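Local coordinates for urea carboxylase (Thermus thermophilus, PDB 3OPF), which is of uncertain function but probably acts as an ATP-binding hydrolase, and combines two carboxyltransferase-type domains of the cyclophilin-like class, at residues Glu388-Arg393 against Val487-Thr492; Ala416-Val421 against Gly481-Gly486; Val423-Pro428 against Pro453-Ala458; Leu436-Pro441 against Tyr466-Leu471. All blocks are in the same frame, centred on the assembly; numbering follows the deposited sequence.

Contact 1 of 4, residues Glu388-Arg393 against Val487-Thr492; sequences EAFRLR and VEIHFT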
# COMPACT_ATOMS: atom_id res chain seq x y z
N GLU A 388 -23.48 -14.02 1.26
CA GLU A 388 -24.04 -12.76 0.77
C GLU A 388 -23.78 -11.58 1.72
O GLU A 388 -23.55 -10.46 1.28
CB GLU A 388 -25.55 -12.89 0.52
CG GLU A 388 -25.93 -13.92 -0.55
CD GLU A 388 -25.44 -13.55 -1.95
OE1 GLU A 388 -25.50 -12.35 -2.32
OE2 GLU A 388 -25.00 -14.46 -2.68
N ALA A 389 -23.85 -11.85 3.03
CA ALA A 389 -23.48 -10.89 4.07
C ALA A 389 -22.22 -11.38 4.79
O ALA A 389 -22.08 -12.57 5.05
CB ALA A 389 -24.62 -10.72 5.07
N PHE A 390 -21.31 -10.47 5.11
CA PHE A 390 -20.05 -10.84 5.77
C PHE A 390 -20.16 -10.74 7.29
O PHE A 390 -20.80 -9.83 7.81
CB PHE A 390 -18.91 -9.94 5.30
CG PHE A 390 -18.63 -10.00 3.82
CD1 PHE A 390 -19.13 -11.02 3.01
CD2 PHE A 390 -17.83 -9.03 3.24
CE1 PHE A 390 -18.84 -11.05 1.65
CE2 PHE A 390 -17.55 -9.06 1.88
CZ PHE A 390 -18.06 -10.07 1.09
N ARG A 391 -19.51 -11.68 7.97
CA ARG A 391 -19.33 -11.63 9.42
C ARG A 391 -17.84 -11.46 9.65
O ARG A 391 -17.05 -12.34 9.30
CB ARG A 391 -19.83 -12.92 10.07
CG ARG A 391 -21.11 -13.48 9.49
CD ARG A 391 -22.33 -12.77 10.03
NE ARG A 391 -22.60 -13.15 11.42
CZ ARG A 391 -23.62 -12.69 12.14
NH1 ARG A 391 -24.49 -11.83 11.62
NH2 ARG A 391 -23.77 -13.11 13.40
N LEU A 392 -17.44 -10.32 10.20
CA LEU A 392 -16.03 -10.01 10.41
C LEU A 392 -15.73 -9.98 11.89
O LEU A 392 -16.34 -9.22 12.64
CB LEU A 392 -15.69 -8.66 9.78
CG LEU A 392 -15.99 -8.50 8.29
CD1 LEU A 392 -15.77 -7.06 7.86
CD2 LEU A 392 -15.12 -9.42 7.46
N ARG A 393 -14.81 -10.84 12.33
CA ARG A 393 -14.35 -10.82 13.71
C ARG A 393 -13.38 -9.66 13.91
O ARG A 393 -12.55 -9.37 13.04
CB ARG A 393 -13.70 -12.16 14.08
CG ARG A 393 -14.70 -13.31 14.18
CD ARG A 393 -14.00 -14.67 14.14
NE ARG A 393 -13.53 -15.01 12.79
CZ ARG A 393 -12.95 -16.16 12.47
NH1 ARG A 393 -12.78 -17.12 13.38
NH2 ARG A 393 -12.56 -16.38 11.22
N VAL A 487 -22.93 -4.46 0.08
CA VAL A 487 -22.77 -5.66 0.89
C VAL A 487 -22.97 -5.32 2.36
O VAL A 487 -22.45 -4.32 2.84
CB VAL A 487 -21.39 -6.33 0.69
CG1 VAL A 487 -21.22 -7.51 1.63
CG2 VAL A 487 -21.21 -6.77 -0.76
N GLU A 488 -23.77 -6.13 3.05
CA GLU A 488 -23.98 -5.98 4.49
C GLU A 488 -22.80 -6.59 5.27
O GLU A 488 -22.27 -7.63 4.87
CB GLU A 488 -25.29 -6.63 4.89
CG GLU A 488 -25.64 -6.50 6.36
CD GLU A 488 -27.05 -6.98 6.65
OE1 GLU A 488 -27.47 -8.00 6.06
OE2 GLU A 488 -27.74 -6.34 7.46
N ILE A 489 -22.41 -5.93 6.36
CA ILE A 489 -21.33 -6.39 7.23
C ILE A 489 -21.79 -6.33 8.70
O ILE A 489 -22.42 -5.36 9.12
CB ILE A 489 -20.06 -5.53 7.03
CG1 ILE A 489 -19.53 -5.72 5.60
CG2 ILE A 489 -18.99 -5.88 8.06
CD1 ILE A 489 -18.21 -5.06 5.32
N HIS A 490 -21.50 -7.39 9.45
CA HIS A 490 -21.65 -7.40 10.91
C HIS A 490 -20.28 -7.63 11.52
O HIS A 490 -19.52 -8.48 11.05
CB HIS A 490 -22.58 -8.52 11.35
CG HIS A 490 -24.00 -8.37 10.88
ND1 HIS A 490 -25.00 -7.87 11.68
CD2 HIS A 490 -24.58 -8.67 9.69
CE1 HIS A 490 -26.14 -7.86 11.01
NE2 HIS A 490 -25.91 -8.34 9.80
N PHE A 491 -19.95 -6.88 12.57
CA PHE A 491 -18.71 -7.09 13.30
C PHE A 491 -19.02 -7.86 14.58
O PHE A 491 -20.03 -7.59 15.23
CB PHE A 491 -18.03 -5.76 13.64
CG PHE A 491 -17.47 -5.05 12.44
CD1 PHE A 491 -16.37 -5.55 11.78
CD2 PHE A 491 -18.05 -3.87 11.98
CE1 PHE A 491 -15.84 -4.89 10.68
CE2 PHE A 491 -17.53 -3.22 10.87
CZ PHE A 491 -16.43 -3.73 10.22
N THR A 492 -18.15 -8.81 14.93
CA THR A 492 -18.28 -9.58 16.18
C THR A 492 -16.97 -9.54 16.97
O THR A 492 -15.89 -9.36 16.39
CB THR A 492 -18.63 -11.05 15.93
OG1 THR A 492 -17.52 -11.72 15.31
CG2 THR A 492 -19.87 -11.18 15.05
O HOH W 1 -25.09 -8.21 1.80

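Contact 2 of 4, residues Ala416-Val421 against Gly481-Gly486; sequences ARADRV and GQARPG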
# COMPACT_ATOMS: atom_id res chain seq x y z
N ALA A 416 -20.04 1.24 1.55
CA ALA A 416 -20.28 2.43 0.74
C ALA A 416 -19.37 2.43 -0.48
O ALA A 416 -19.81 2.77 -1.57
CB ALA A 416 -20.03 3.67 1.56
N ARG A 417 -18.10 2.08 -0.26
CA ARG A 417 -17.08 2.04 -1.32
C ARG A 417 -16.10 0.92 -1.02
O ARG A 417 -15.83 0.63 0.15
CB ARG A 417 -16.33 3.37 -1.39
CG ARG A 417 -17.12 4.51 -2.01
CD ARG A 417 -16.39 5.84 -1.96
NE ARG A 417 -15.09 5.82 -2.63
CZ ARG A 417 -14.43 6.90 -3.03
NH1 ARG A 417 -14.94 8.12 -2.88
NH2 ARG A 417 -13.24 6.76 -3.63
N ALA A 418 -15.56 0.30 -2.07
CA ALA A 418 -14.60 -0.79 -1.92
C ALA A 418 -13.60 -0.84 -3.06
O ALA A 418 -13.97 -0.87 -4.23
CB ALA A 418 -15.32 -2.12 -1.81
N ASP A 419 -12.32 -0.87 -2.69
CA ASP A 419 -11.26 -1.11 -3.65
C ASP A 419 -10.08 -1.77 -2.94
O ASP A 419 -10.22 -2.27 -1.81
CB ASP A 419 -10.88 0.21 -4.36
CG ASP A 419 -10.28 1.26 -3.43
OD1 ASP A 419 -10.03 1.00 -2.23
OD2 ASP A 419 -10.06 2.39 -3.91
N ARG A 420 -8.92 -1.77 -3.59
CA ARG A 420 -7.72 -2.39 -3.04
C ARG A 420 -7.10 -1.59 -1.88
O ARG A 420 -6.32 -2.16 -1.11
CB ARG A 420 -6.66 -2.58 -4.15
CG ARG A 420 -7.08 -3.60 -5.24
CD ARG A 420 -6.03 -3.75 -6.34
NE ARG A 420 -4.70 -3.92 -5.77
CZ ARG A 420 -4.14 -5.09 -5.43
NH1 ARG A 420 -4.75 -6.26 -5.64
NH2 ARG A 420 -2.93 -5.09 -4.90
N VAL A 421 -7.42 -0.30 -1.76
CA VAL A 421 -6.90 0.54 -0.67
C VAL A 421 -7.69 0.25 0.62
O VAL A 421 -7.12 0.09 1.70
CB VAL A 421 -6.97 2.06 -1.00
CG1 VAL A 421 -6.51 2.91 0.20
CG2 VAL A 421 -6.14 2.41 -2.26
N GLY A 481 -11.63 -8.61 0.30
CA GLY A 481 -11.15 -8.65 -1.08
C GLY A 481 -12.26 -9.00 -2.06
O GLY A 481 -12.07 -8.89 -3.28
N GLN A 482 -13.40 -9.45 -1.53
CA GLN A 482 -14.59 -9.74 -2.32
C GLN A 482 -15.76 -8.78 -2.04
O GLN A 482 -16.89 -9.01 -2.49
CB GLN A 482 -15.03 -11.19 -2.07
CG GLN A 482 -14.00 -12.23 -2.51
CD GLN A 482 -13.72 -12.19 -4.01
OE1 GLN A 482 -14.50 -11.64 -4.78
NE2 GLN A 482 -12.58 -12.76 -4.42
N ALA A 483 -15.49 -7.70 -1.30
CA ALA A 483 -16.50 -6.70 -0.98
C ALA A 483 -16.88 -5.85 -2.20
O ALA A 483 -16.08 -5.68 -3.14
CB ALA A 483 -16.01 -5.80 0.15
N ARG A 484 -18.11 -5.34 -2.17
CA ARG A 484 -18.55 -4.35 -3.15
C ARG A 484 -19.59 -3.45 -2.49
O ARG A 484 -20.12 -3.80 -1.44
CB ARG A 484 -19.10 -5.02 -4.41
CG ARG A 484 -20.45 -5.74 -4.25
CD ARG A 484 -20.91 -6.35 -5.57
NE ARG A 484 -20.93 -5.37 -6.65
CZ ARG A 484 -20.80 -5.63 -7.95
NH1 ARG A 484 -20.63 -6.87 -8.40
NH2 ARG A 484 -20.83 -4.63 -8.82
N PRO A 485 -19.88 -2.29 -3.09
CA PRO A 485 -20.91 -1.46 -2.47
C PRO A 485 -22.25 -2.19 -2.29
O PRO A 485 -22.68 -2.93 -3.18
CB PRO A 485 -21.05 -0.29 -3.44
CG PRO A 485 -19.70 -0.17 -4.05
CD PRO A 485 -19.21 -1.59 -4.20
N GLY A 486 -22.87 -1.98 -1.14
CA GLY A 486 -24.17 -2.57 -0.84
C GLY A 486 -24.09 -3.80 0.04
O GLY A 486 -25.07 -4.16 0.69

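Contact 3 of 4, residues Val423-Pro428 against Pro453-Ala458; sequences VELLGP and PLVLLA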
# COMPACT_ATOMS: atom_id res chain seq x y z
N VAL A 423 -12.08 -0.48 2.42
CA VAL A 423 -13.53 -0.61 2.37
C VAL A 423 -14.15 0.39 3.34
O VAL A 423 -13.94 0.30 4.56
CB VAL A 423 -13.97 -2.06 2.74
CG1 VAL A 423 -15.48 -2.21 2.64
CG2 VAL A 423 -13.28 -3.07 1.83
N GLU A 424 -14.91 1.32 2.79
CA GLU A 424 -15.58 2.38 3.54
C GLU A 424 -16.95 1.89 3.97
O GLU A 424 -17.69 1.31 3.16
CB GLU A 424 -15.74 3.61 2.65
CG GLU A 424 -16.38 4.82 3.32
CD GLU A 424 -16.49 5.98 2.36
OE1 GLU A 424 -15.45 6.57 2.00
OE2 GLU A 424 -17.62 6.31 1.96
N LEU A 425 -17.30 2.18 5.22
CA LEU A 425 -18.50 1.64 5.84
C LEU A 425 -19.51 2.72 6.19
O LEU A 425 -19.17 3.78 6.71
CB LEU A 425 -18.12 0.88 7.13
CG LEU A 425 -17.74 -0.60 7.03
CD1 LEU A 425 -17.26 -0.99 5.65
CD2 LEU A 425 -16.72 -0.99 8.09
N LEU A 426 -20.77 2.41 5.94
CA LEU A 426 -21.86 3.26 6.40
C LEU A 426 -22.71 2.47 7.39
O LEU A 426 -23.13 1.35 7.11
CB LEU A 426 -22.66 3.80 5.22
CG LEU A 426 -23.39 2.86 4.28
CD1 LEU A 426 -24.86 2.79 4.68
CD2 LEU A 426 -23.26 3.32 2.83
N GLY A 427 -22.93 3.04 8.56
CA GLY A 427 -23.67 2.35 9.61
C GLY A 427 -23.67 3.17 10.88
O GLY A 427 -23.54 4.38 10.81
N PRO A 428 -23.81 2.52 12.05
CA PRO A 428 -23.83 3.28 13.30
C PRO A 428 -22.60 4.17 13.46
O PRO A 428 -21.50 3.81 13.01
CB PRO A 428 -23.84 2.18 14.37
CG PRO A 428 -24.44 1.01 13.71
CD PRO A 428 -24.03 1.08 12.27
N PRO A 453 -15.89 4.88 9.05
CA PRO A 453 -14.84 3.88 9.19
C PRO A 453 -14.34 3.38 7.83
O PRO A 453 -15.13 3.24 6.88
CB PRO A 453 -15.52 2.74 9.94
CG PRO A 453 -16.67 3.36 10.64
CD PRO A 453 -17.09 4.54 9.84
N LEU A 454 -13.04 3.13 7.75
CA LEU A 454 -12.40 2.57 6.57
C LEU A 454 -11.51 1.40 6.99
O LEU A 454 -10.57 1.58 7.77
CB LEU A 454 -11.56 3.65 5.88
CG LEU A 454 -10.84 3.25 4.59
CD1 LEU A 454 -11.82 3.11 3.45
CD2 LEU A 454 -9.77 4.28 4.26
N VAL A 455 -11.82 0.20 6.49
CA VAL A 455 -11.00 -0.98 6.77
C VAL A 455 -9.87 -0.96 5.76
O VAL A 455 -10.12 -0.88 4.55
CB VAL A 455 -11.80 -2.30 6.68
CG1 VAL A 455 -10.94 -3.47 7.13
CG2 VAL A 455 -13.07 -2.23 7.54
N LEU A 456 -8.63 -1.01 6.25
CA LEU A 456 -7.45 -0.85 5.39
C LEU A 456 -7.00 -2.19 4.82
O LEU A 456 -6.84 -3.15 5.57
CB LEU A 456 -6.30 -0.18 6.18
CG LEU A 456 -6.65 1.16 6.82
CD1 LEU A 456 -5.54 1.65 7.78
CD2 LEU A 456 -6.96 2.22 5.75
N LEU A 457 -6.77 -2.22 3.51
CA LEU A 457 -6.37 -3.43 2.80
C LEU A 457 -4.97 -3.28 2.15
O LEU A 457 -4.20 -2.39 2.52
CB LEU A 457 -7.44 -3.80 1.76
CG LEU A 457 -8.86 -4.00 2.28
CD1 LEU A 457 -9.80 -4.48 1.16
CD2 LEU A 457 -8.90 -4.96 3.46
N ALA A 458 -4.65 -4.16 1.20
CA ALA A 458 -3.28 -4.33 0.72
C ALA A 458 -2.65 -3.07 0.14
O ALA A 458 -1.44 -2.87 0.29
CB ALA A 458 -3.22 -5.46 -0.32

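Contact 4 of 4, residues Leu436-Pro441 against Tyr466-Leu471; sequences LSEPTP and YAKPAL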
# COMPACT_ATOMS: atom_id res chain seq x y z
N LEU A 436 -0.52 12.01 15.51
CA LEU A 436 0.60 11.85 14.59
C LEU A 436 0.43 10.58 13.75
O LEU A 436 -0.18 9.61 14.19
CB LEU A 436 1.93 11.78 15.36
CG LEU A 436 2.45 13.08 15.97
CD1 LEU A 436 3.61 12.77 16.91
CD2 LEU A 436 2.90 14.07 14.89
N SER A 437 0.96 10.60 12.54
CA SER A 437 0.94 9.41 11.70
C SER A 437 1.70 8.28 12.38
O SER A 437 2.76 8.51 12.98
CB SER A 437 1.59 9.68 10.34
OG SER A 437 0.81 10.54 9.56
N GLU A 438 1.16 7.07 12.31
CA GLU A 438 1.89 5.87 12.68
C GLU A 438 1.63 4.84 11.58
O GLU A 438 0.71 5.02 10.78
CB GLU A 438 1.45 5.35 14.06
CG GLU A 438 0.15 4.56 14.05
CD GLU A 438 -0.30 4.12 15.43
OE1 GLU A 438 -1.30 3.38 15.51
OE2 GLU A 438 0.32 4.53 16.45
N PRO A 439 2.42 3.76 11.55
CA PRO A 439 2.24 2.80 10.47
C PRO A 439 0.86 2.12 10.49
O PRO A 439 0.31 1.86 11.56
CB PRO A 439 3.36 1.78 10.71
CG PRO A 439 4.36 2.49 11.54
CD PRO A 439 3.54 3.39 12.43
N THR A 440 0.33 1.87 9.30
CA THR A 440 -1.01 1.28 9.15
C THR A 440 -0.92 -0.25 9.25
O THR A 440 -0.07 -0.86 8.60
CB THR A 440 -1.62 1.63 7.78
OG1 THR A 440 -0.67 1.32 6.75
CG2 THR A 440 -1.98 3.10 7.71
N PRO A 441 -1.77 -0.86 10.09
CA PRO A 441 -1.81 -2.32 10.18
C PRO A 441 -2.79 -2.88 9.15
O PRO A 441 -3.85 -2.30 8.92
CB PRO A 441 -2.32 -2.54 11.60
CG PRO A 441 -3.27 -1.41 11.83
CD PRO A 441 -2.78 -0.25 10.97
N TYR A 466 -5.24 8.73 11.52
CA TYR A 466 -6.54 8.42 12.10
C TYR A 466 -6.51 7.20 13.03
O TYR A 466 -5.75 6.25 12.82
CB TYR A 466 -7.60 8.23 11.03
CG TYR A 466 -7.89 9.49 10.23
CD1 TYR A 466 -8.12 10.72 10.87
CD2 TYR A 466 -7.96 9.46 8.84
CE1 TYR A 466 -8.39 11.87 10.14
CE2 TYR A 466 -8.22 10.62 8.10
CZ TYR A 466 -8.44 11.81 8.76
OH TYR A 466 -8.72 12.95 8.03
N ALA A 467 -7.33 7.25 14.07
CA ALA A 467 -7.36 6.20 15.09
C ALA A 467 -7.81 4.87 14.48
O ALA A 467 -8.67 4.84 13.59
CB ALA A 467 -8.31 6.59 16.25
N LYS A 468 -7.18 3.79 14.96
CA LYS A 468 -7.62 2.43 14.68
C LYS A 468 -8.02 1.72 15.98
O LYS A 468 -7.20 1.09 16.65
CB LYS A 468 -6.50 1.67 13.96
CG LYS A 468 -6.02 2.38 12.68
CD LYS A 468 -4.60 2.01 12.33
CE LYS A 468 -3.57 2.45 13.37
NZ LYS A 468 -3.50 3.92 13.57
N PRO A 469 -9.30 1.82 16.35
CA PRO A 469 -9.75 1.16 17.59
C PRO A 469 -9.87 -0.35 17.49
O PRO A 469 -9.95 -1.03 18.52
CB PRO A 469 -11.12 1.80 17.87
CG PRO A 469 -11.58 2.34 16.58
CD PRO A 469 -10.37 2.65 15.75
N ALA A 470 -9.91 -0.87 16.26
CA ALA A 470 -10.08 -2.30 16.01
C ALA A 470 -9.28 -2.75 14.79
O ALA A 470 -8.94 -1.93 13.93
CB ALA A 470 -11.56 -2.63 15.82
N LEU A 471 -9.00 -4.05 14.75
CA LEU A 471 -8.43 -4.72 13.58
C LEU A 471 -9.34 -5.86 13.15
O LEU A 471 -9.83 -6.63 13.98
CB LEU A 471 -7.06 -5.32 13.92
CG LEU A 471 -6.01 -4.43 14.59
CD1 LEU A 471 -4.88 -5.29 15.15
CD2 LEU A 471 -5.47 -3.40 13.61
O HOH W 2 -2.14 3.92 11.09

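Contact 1 of 4, residues Glu388-Arg393 against Val487-Thr492
V487 CG1 lies over the centre of one face of the F390 ring, a CH-pi contact 3.9 Å from the centroid, while R391 NH1 lies over one face of the H490 imidazole, 3.6 Å from H490 CG. At the imidazole edge sits the backbone O of F390; the guanidinium is turned 45° against the ring. V487 stands just ahead of strand 488-492, which pairs in parallel with 390-393; by this pairing the first and last strands close the seven-stranded sheet of this cyclophilin-like domain. The R391 chain folds back at chi2 (-81°) and chi3, which swings NH1 over H490. Four backbone bonds alternate across the pair, the straightest from L392 N to H490 O (2.9 Å, 176° at the hydrogen). On the face carrying F390, L392, I489 and F491, L392 CD1 is tight against I489 CG2 at 3.4 Å and also touches F491 CE1 at 3.6 Å. Helix 477-480 covers this face through L479 and L480. Replacing F491 with an alanine would probably open a gap beside L392, leaving CD1 packed on I489 but no longer on a ring. Where the strands begin, one water donates to E388 O and accepts from E488 N, each at 2.8 Å.

Contact 2 of 4, residues Ala416-Val421 against Gly481-Gly486
A418 and A483 meet methyl to methyl, CB to CB at 4.2 Å, in a contact whose two segments share not one hydrogen bond although their backbones run close together, 140° apart in direction. The A418 methyl rests against the peptide that follows A483, 3.9 Å from A483 O, with R484 CA also near it. Further along, CB and CG of P485 both stand 3.8 Å from A416 O, and R417 CA comes up loosely beside CG. R484 and P485 are exposed here, and the contact is a small one at the protein surface. This is the last part of strand 413-418, where A416 and R417 together face E424 in a classic beta bulge and the chain turns a corner at A416. The facing segment is the loop that leads from helix 477-480 into strand 488-492, and its G486 pairs through the backbone with V415. At G486 phi is 101°, where a CB would be jammed against P485 O. Beyond A418 the chain enters an Asx turn: D419 CG sits between its own backbone N and carbonyl carbon (chi1 65°), and OD1 accepts from V421 N at 3.0 Å, met from above the carboxylate plane. G422 N also bonds to D419 OD1, as does a glycerol probably from the crystallisation liquor.

Contact 3 of 4, residues Val423-Pro428 against Pro453-Ala458
Antiparallel strands 423-426 and 454-456, neighbours within the closed sheet of the cyclophilin-like domain, pair through V423 and V455, which bond in both directions. V423 N reaches V455 O at 2.9 Å in the carbonyl plane; the return bond, V455 N to V423 O, is as short, but its donor is tilted 31° from that plane. L425 N adds a third bond, to P453 O at 2.9 Å. P453 has no N-H to give back, and its ring CD stands 3.8 Å from L425 O instead. Between these links E424 and L454 form a non-hydrogen-bonded pair. With CG anti to the backbone N (chi1 -178°) and a turn at chi2, L454 lays CD1 against the peptide joining V423 and E424, 3.6 Å from E424 N. The E424 carboxylate points on to a salt bridge with R452. On the face of V423 and V455 the contacts are apolar: V423 CG2 meets L457 CD1 at 3.8 Å, and L425 CD2 meets V455 CG2 at 3.9 Å. Two neighbouring strands extend the sheet, 413-418 beside 423-426 and 444-447 beside 454-456. Helix 477-480 packs against the apolar face, with L480 on V455 and L457, and L477 on L457.

Contact 4 of 4, residues Leu436-Pro441 against Tyr466-Leu471
K468 NZ donates to E438 OE1 at 3.0 Å in a salt bridge between side chains that come from opposite directions. The ammonium meets OE1 on the anti side, 34° out of the carboxylate plane. OE1 also accepts from Q399, and OE2 forms a second salt bridge with R8 of strand 3-8. NZ has two further partners: a water accepts from it at 2.8 Å, and Y466 O takes a weak bond at 3.3 Å. Bends at chi3 (-64°) and chi4 (-62°) curl the lysine chain so that NZ reaches all three. The same curl presses its aliphatic part on P441, where K468 CD and P441 CD are unusually close at 3.2 Å. Next along, L471 CD2 packs against P441 CG at 3.5 Å, the two side chains crossing at about a right angle. Y6, also on strand 3-8, touches E438, P441 and K468 where the N-terminal part meets this C-terminal cyclophilin-like domain. A leucine at K468 would probably leave E438 OE1 without its charged mate and Y466 O without its weak donor. Since E438 and K468 are both buried, the flanking positive groups are likely to keep the carboxylate ionised, so that strands 437-439 and 467-472 join by charge as well as packing.

In the fold
Of the eight segments, 388-393 comes first along the chain, and contact 1 closes the widest loop by bringing the chain's last strand beside it. Contact 2 lies within that loop, setting 416-421 against the segment just ahead of the last strand. Contacts 3 and 4 are nested inside contact 2 and cross each other: 423-428, 436-441, 453-458 and 466-471 alternate along the chain. Contacts 2 and 3 join where A416 and R417 meet E424, contacts 1 and 3 share a core through F491 and L425, and L456 packs on T440 between contacts 3 and 4. All four reach one sheet, and contact 4 lies where strand 3-8 of the N-terminal part meets it.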